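Local coordinates for exported protein (Bacteroides fragilis, PDB 4JX0) that is of unknown function but binds magnesium and joins a BT_3987-like N-terminal domain to a second domain of the F5/F8 type C family, at residues Pro46-Glu51 against Ser164-Lys169; Lys90-Phe95 against Val143-Leu148. All blocks are in the same frame, centred on the assembly; numbering follows the deposited sequence.

Contact 1: residues Pro46-Glu51 against Ser164-Lys169; sequences PYTQLE and SSYFVK
Phe-167 N donates to Pro-46 O at 3.0 Å, the first rung of a parallel ladder between strands 47-51 and 165-169. Thr-48 sits between two residues of the other strand, its N giving a proton to Phe-167 O and its O accepting one from Lys-169 N. Leu-50 N closes the series on Lys-169 O at 2.7 Å. CA-H...O contacts run from Tyr-47 to Phe-167 O, from Gln-49 to Lys-169 O and from Val-168 to Thr-48 O.

The strands run the same way, 21° apart, with Tyr-47 facing Phe-167, Thr-48 facing Val-168 and Gln-49 facing Lys-169. They are neighbours in the mixed sheet of the BT_3987-like N-terminal domain, assigned to the E-set clan of immunoglobulin-like folds, and strand 142-150 flanks 165-174 on its other side.

One side-chain hydrogen bond crosses the pair: Tyr-166 OH donates to Thr-48 OG1 at 2.6 Å. A chi1 of -154°, with CG far from the backbone N, carries the Tyr-166 ring across to strand 47-51, and Thr-48 OG1 lies at the ring's edge. A threonine suits this place, since its branched CB favours a strand while its hydroxyl receives the phenol.

One face of Tyr-166 is covered by backbone, Pro-46 C over its centre and Tyr-47 N nearer the rim; Phe-69 meets the ring edge-to-face. On the same side of the sheet as Thr-48, Leu-50 CD1 packs on Val-168 CG1 at 4.3 Å. On the face carrying Tyr-47 and Lys-169, the tyrosine crosses Phe-167 at about a right angle and lies alongside the lysine. Lys-169 CB rests obliquely against the ring's CE1-CZ side, 3.3 Å from Tyr-47 OH, and CG and CD run past the hydroxyl, carrying the ammonium beyond.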
# COMPACT_ATOMS: atom_id res chain seq x y z
N PRO A 46 0.42 -1.84 -18.90
CA PRO A 46 -0.97 -1.52 -18.51
C PRO A 46 -1.40 -2.34 -17.29
O PRO A 46 -2.27 -3.21 -17.40
CB PRO A 46 -1.76 -1.91 -19.76
CG PRO A 46 -1.00 -3.04 -20.32
CD PRO A 46 0.45 -2.82 -20.00
N TYR A 47 -0.78 -2.08 -16.14
CA TYR A 47 -1.05 -2.86 -14.94
C TYR A 47 -0.87 -2.02 -13.69
O TYR A 47 0.14 -1.32 -13.55
CB TYR A 47 -0.09 -4.06 -14.90
CG TYR A 47 -0.29 -4.99 -13.73
CD1 TYR A 47 -1.47 -5.71 -13.57
CD2 TYR A 47 0.74 -5.23 -12.82
CE1 TYR A 47 -1.64 -6.60 -12.51
CE2 TYR A 47 0.58 -6.12 -11.76
CZ TYR A 47 -0.61 -6.81 -11.61
OH TYR A 47 -0.78 -7.68 -10.56
N THR A 48 -1.84 -2.09 -12.78
CA THR A 48 -1.79 -1.40 -11.49
C THR A 48 -2.18 -2.38 -10.44
O THR A 48 -3.25 -2.97 -10.53
CB THR A 48 -2.70 -0.16 -11.45
OG1 THR A 48 -2.35 0.70 -12.52
CG2 THR A 48 -2.54 0.63 -10.16
N GLN A 49 -1.32 -2.57 -9.45
CA GLN A 49 -1.61 -3.45 -8.34
C GLN A 49 -2.12 -2.58 -7.21
O GLN A 49 -1.38 -1.73 -6.71
CB GLN A 49 -0.39 -4.27 -7.94
CG GLN A 49 -0.75 -5.49 -7.10
CD GLN A 49 0.45 -6.34 -6.79
OE1 GLN A 49 0.81 -6.54 -5.62
NE2 GLN A 49 1.10 -6.90 -7.81
N LEU A 50 -3.40 -2.74 -6.86
CA LEU A 50 -4.04 -1.99 -5.78
C LEU A 50 -3.88 -2.82 -4.52
O LEU A 50 -3.87 -4.05 -4.57
CB LEU A 50 -5.52 -1.72 -6.09
CG LEU A 50 -5.86 -0.32 -6.56
CD1 LEU A 50 -5.07 0.05 -7.78
CD2 LEU A 50 -7.34 -0.17 -6.83
N GLU A 51 -3.73 -2.14 -3.38
CA GLU A 51 -3.57 -2.80 -2.09
C GLU A 51 -4.79 -2.56 -1.23
O GLU A 51 -5.34 -1.45 -1.20
CB GLU A 51 -2.30 -2.31 -1.37
CG GLU A 51 -1.00 -2.66 -2.08
CD GLU A 51 -0.74 -4.13 -2.31
OE1 GLU A 51 -1.00 -4.94 -1.39
OE2 GLU A 51 -0.28 -4.48 -3.42
N SER A 164 -5.36 0.01 -25.74
CA SER A 164 -6.81 0.18 -25.61
C SER A 164 -7.39 -0.57 -24.40
O SER A 164 -8.58 -0.39 -24.11
CB SER A 164 -7.52 -0.30 -26.87
OG SER A 164 -7.23 -1.66 -27.16
N SER A 165 -6.59 -1.41 -23.71
CA SER A 165 -7.04 -2.18 -22.56
C SER A 165 -6.07 -2.04 -21.38
O SER A 165 -4.89 -1.72 -21.58
CB SER A 165 -7.20 -3.65 -22.93
OG SER A 165 -6.01 -4.17 -23.51
N TYR A 166 -6.59 -2.24 -20.16
CA TYR A 166 -5.82 -2.11 -18.92
C TYR A 166 -6.19 -3.22 -17.93
O TYR A 166 -7.33 -3.69 -17.93
CB TYR A 166 -6.08 -0.75 -18.28
CG TYR A 166 -4.95 -0.26 -17.41
CD1 TYR A 166 -4.88 -0.60 -16.07
CD2 TYR A 166 -4.00 0.62 -17.90
CE1 TYR A 166 -3.87 -0.12 -15.26
CE2 TYR A 166 -3.00 1.13 -17.09
CZ TYR A 166 -2.93 0.76 -15.77
OH TYR A 166 -1.89 1.25 -15.02
N PHE A 167 -5.22 -3.62 -17.09
CA PHE A 167 -5.41 -4.67 -16.09
C PHE A 167 -5.21 -4.13 -14.68
O PHE A 167 -4.31 -3.33 -14.44
CB PHE A 167 -4.44 -5.82 -16.35
CG PHE A 167 -4.65 -6.42 -17.72
CD1 PHE A 167 -5.72 -7.27 -17.97
CD2 PHE A 167 -3.87 -6.01 -18.80
CE1 PHE A 167 -5.96 -7.77 -19.25
CE2 PHE A 167 -4.11 -6.51 -20.08
CZ PHE A 167 -5.16 -7.38 -20.30
N VAL A 168 -6.07 -4.55 -13.74
CA VAL A 168 -6.01 -4.12 -12.35
C VAL A 168 -6.09 -5.34 -11.47
O VAL A 168 -6.93 -6.21 -11.71
CB VAL A 168 -7.14 -3.10 -12.01
CG1 VAL A 168 -7.04 -2.62 -10.57
CG2 VAL A 168 -7.12 -1.92 -12.97
N LYS A 169 -5.17 -5.45 -10.49
CA LYS A 169 -5.17 -6.53 -9.50
C LYS A 169 -5.33 -5.92 -8.14
O LYS A 169 -4.58 -5.01 -7.77
CB LYS A 169 -3.90 -7.41 -9.52
CG LYS A 169 -3.92 -8.46 -8.40
CD LYS A 169 -2.81 -9.48 -8.50
CE LYS A 169 -2.90 -10.53 -7.43
NZ LYS A 169 -1.77 -11.49 -7.51

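Contact 2: residues Lys90-Phe95 against Val143-Leu148; sequences KLVTDF and VMAIKL
Val-92 turns both methyls onto strand 143-148, and each finds a different partner. CG1, opposite the backbone N across the CA-CB bond (chi1 177°), reaches Val-143 CG1 at 3.8 Å; the two valines point oppositely and overlap along their flanks. CG2 lies beside the backbone N and comes to 3.6 Å from Ala-145 CB. Val-143 in turn holds CG1 between its backbone N and carbonyl carbon (chi1 70°), which directs that methyl at the helix.

Leu-91 adds its CB, 3.7 Å from Ala-145 CB, so the alanine methyl is met by two successive residues of the short, weakly bonded helix 90-93. A small residue suits this place because the helix backbone passes close, with Val-92 CA and Ala-145 CA 5.8 Å apart. Beta-branched Val-143 suits an extended strand and presents a compact apolar surface, which Met-98 and Ala-99 of the following helix also cover.

Farther along the strand, the partly exposed Lys-147 makes a salt bridge through NZ with Glu-88, just before the helix. No hydrogen bond joins the two segments themselves: the helix is held against the sheet by the burial and close fit of apolar groups, without directional bonds across the interface.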
# COMPACT_ATOMS: atom_id res chain seq x y z
N LYS A 90 -13.31 -11.08 -20.51
CA LYS A 90 -12.71 -12.00 -21.49
C LYS A 90 -11.19 -11.77 -21.65
O LYS A 90 -10.46 -12.73 -21.93
CB LYS A 90 -13.40 -11.85 -22.86
CG LYS A 90 -14.86 -12.31 -22.89
CD LYS A 90 -15.56 -11.95 -24.21
CE LYS A 90 -17.06 -12.14 -24.14
NZ LYS A 90 -17.75 -11.78 -25.42
N LEU A 91 -10.70 -10.52 -21.46
CA LEU A 91 -9.28 -10.18 -21.59
C LEU A 91 -8.41 -10.74 -20.46
O LEU A 91 -7.18 -10.76 -20.60
CB LEU A 91 -9.07 -8.65 -21.66
CG LEU A 91 -9.27 -8.01 -23.03
CD1 LEU A 91 -10.73 -7.97 -23.40
CD2 LEU A 91 -8.70 -6.61 -23.07
N VAL A 92 -9.01 -11.13 -19.33
CA VAL A 92 -8.27 -11.70 -18.21
C VAL A 92 -7.78 -13.10 -18.63
O VAL A 92 -6.66 -13.47 -18.27
CB VAL A 92 -9.13 -11.73 -16.92
CG1 VAL A 92 -8.38 -12.39 -15.78
CG2 VAL A 92 -9.58 -10.33 -16.52
N THR A 93 -8.61 -13.85 -19.41
CA THR A 93 -8.32 -15.21 -19.91
C THR A 93 -6.99 -15.29 -20.71
O THR A 93 -6.24 -16.25 -20.52
CB THR A 93 -9.48 -15.72 -20.79
OG1 THR A 93 -10.73 -15.37 -20.18
CG2 THR A 93 -9.43 -17.22 -21.01
N ASP A 94 -6.67 -14.26 -21.54
CA ASP A 94 -5.43 -14.22 -22.33
C ASP A 94 -4.22 -13.62 -21.54
O ASP A 94 -3.16 -13.40 -22.13
CB ASP A 94 -5.63 -13.46 -23.68
CG ASP A 94 -6.02 -11.99 -23.59
OD1 ASP A 94 -5.31 -11.21 -22.90
OD2 ASP A 94 -6.99 -11.59 -24.29
N PHE A 95 -4.37 -13.40 -20.22
CA PHE A 95 -3.33 -12.88 -19.32
C PHE A 95 -3.29 -13.82 -18.10
O PHE A 95 -3.80 -13.47 -17.03
CB PHE A 95 -3.69 -11.42 -18.96
CG PHE A 95 -2.55 -10.49 -18.59
CD1 PHE A 95 -1.83 -10.69 -17.42
CD2 PHE A 95 -2.29 -9.34 -19.32
CE1 PHE A 95 -0.82 -9.80 -17.04
CE2 PHE A 95 -1.29 -8.45 -18.94
CZ PHE A 95 -0.57 -8.68 -17.79
N VAL A 143 -8.98 -9.79 -9.63
CA VAL A 143 -8.36 -9.31 -10.86
C VAL A 143 -9.43 -8.83 -11.81
O VAL A 143 -10.56 -9.33 -11.79
CB VAL A 143 -7.48 -10.42 -11.49
CG1 VAL A 143 -8.31 -11.57 -12.06
CG2 VAL A 143 -6.56 -9.84 -12.56
N MSE A 144 -9.10 -7.84 -12.63
CA MSE A 144 -10.05 -7.37 -13.62
C MSE A 144 -9.37 -6.70 -14.79
O MSE A 144 -8.27 -6.15 -14.65
CB MSE A 144 -11.07 -6.41 -13.01
CG MSE A 144 -10.47 -5.16 -12.41
SE MSE A 144 -11.88 -3.92 -11.93
CE MSE A 144 -12.27 -3.26 -13.61
N ALA A 145 -10.05 -6.76 -15.94
CA ALA A 145 -9.60 -6.15 -17.18
C ALA A 145 -10.65 -5.18 -17.66
O ALA A 145 -11.85 -5.43 -17.50
CB ALA A 145 -9.35 -7.22 -18.23
N ILE A 146 -10.20 -4.04 -18.21
CA ILE A 146 -11.08 -2.98 -18.71
C ILE A 146 -10.63 -2.56 -20.10
O ILE A 146 -9.43 -2.60 -20.38
CB ILE A 146 -11.15 -1.76 -17.75
CG1 ILE A 146 -9.76 -1.40 -17.19
CG2 ILE A 146 -12.12 -2.06 -16.63
CD1 ILE A 146 -9.60 0.03 -16.74
N LYS A 147 -11.59 -2.18 -20.97
CA LYS A 147 -11.26 -1.73 -22.32
C LYS A 147 -11.87 -0.38 -22.60
O LYS A 147 -12.94 -0.06 -22.08
CB LYS A 147 -11.68 -2.75 -23.41
CG LYS A 147 -13.18 -2.99 -23.56
CD LYS A 147 -13.44 -3.99 -24.69
CE LYS A 147 -14.91 -4.22 -24.95
NZ LYS A 147 -15.15 -5.23 -26.02
N LEU A 148 -11.18 0.42 -23.42
CA LEU A 148 -11.64 1.75 -23.81
C LEU A 148 -12.69 1.63 -24.90
O LEU A 148 -12.57 0.77 -25.79
CB LEU A 148 -10.44 2.58 -24.29
CG LEU A 148 -10.71 4.03 -24.65
CD1 LEU A 148 -11.09 4.85 -23.44
CD2 LEU A 148 -9.52 4.63 -25.35

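How the contacts relate
Strand 165-174 lies beside both strand 47-54 and strand 142-150, so both contacts reach one sheet, their centres about 9 Å apart. Contact 1 joins strands within the sheet and is built on backbone hydrogen bonds, with one hydroxyl-hydroxyl bond and ring packing added; contact 2 lays a short helix on the sheet and rests on apolar side-chain packing, with no hydrogen bond between its segments. Contact 1 is partly buried, with polar side chains such as Gln-49 at its margin, whereas the touching residues of contact 2 are mostly buried. They meet directly: Val-168 O probably accepts a hydrogen bond from Met-144 N, Ser-165 packs on Leu-91, and the rings of Phe-167 and Phe-95 meet at about 45°.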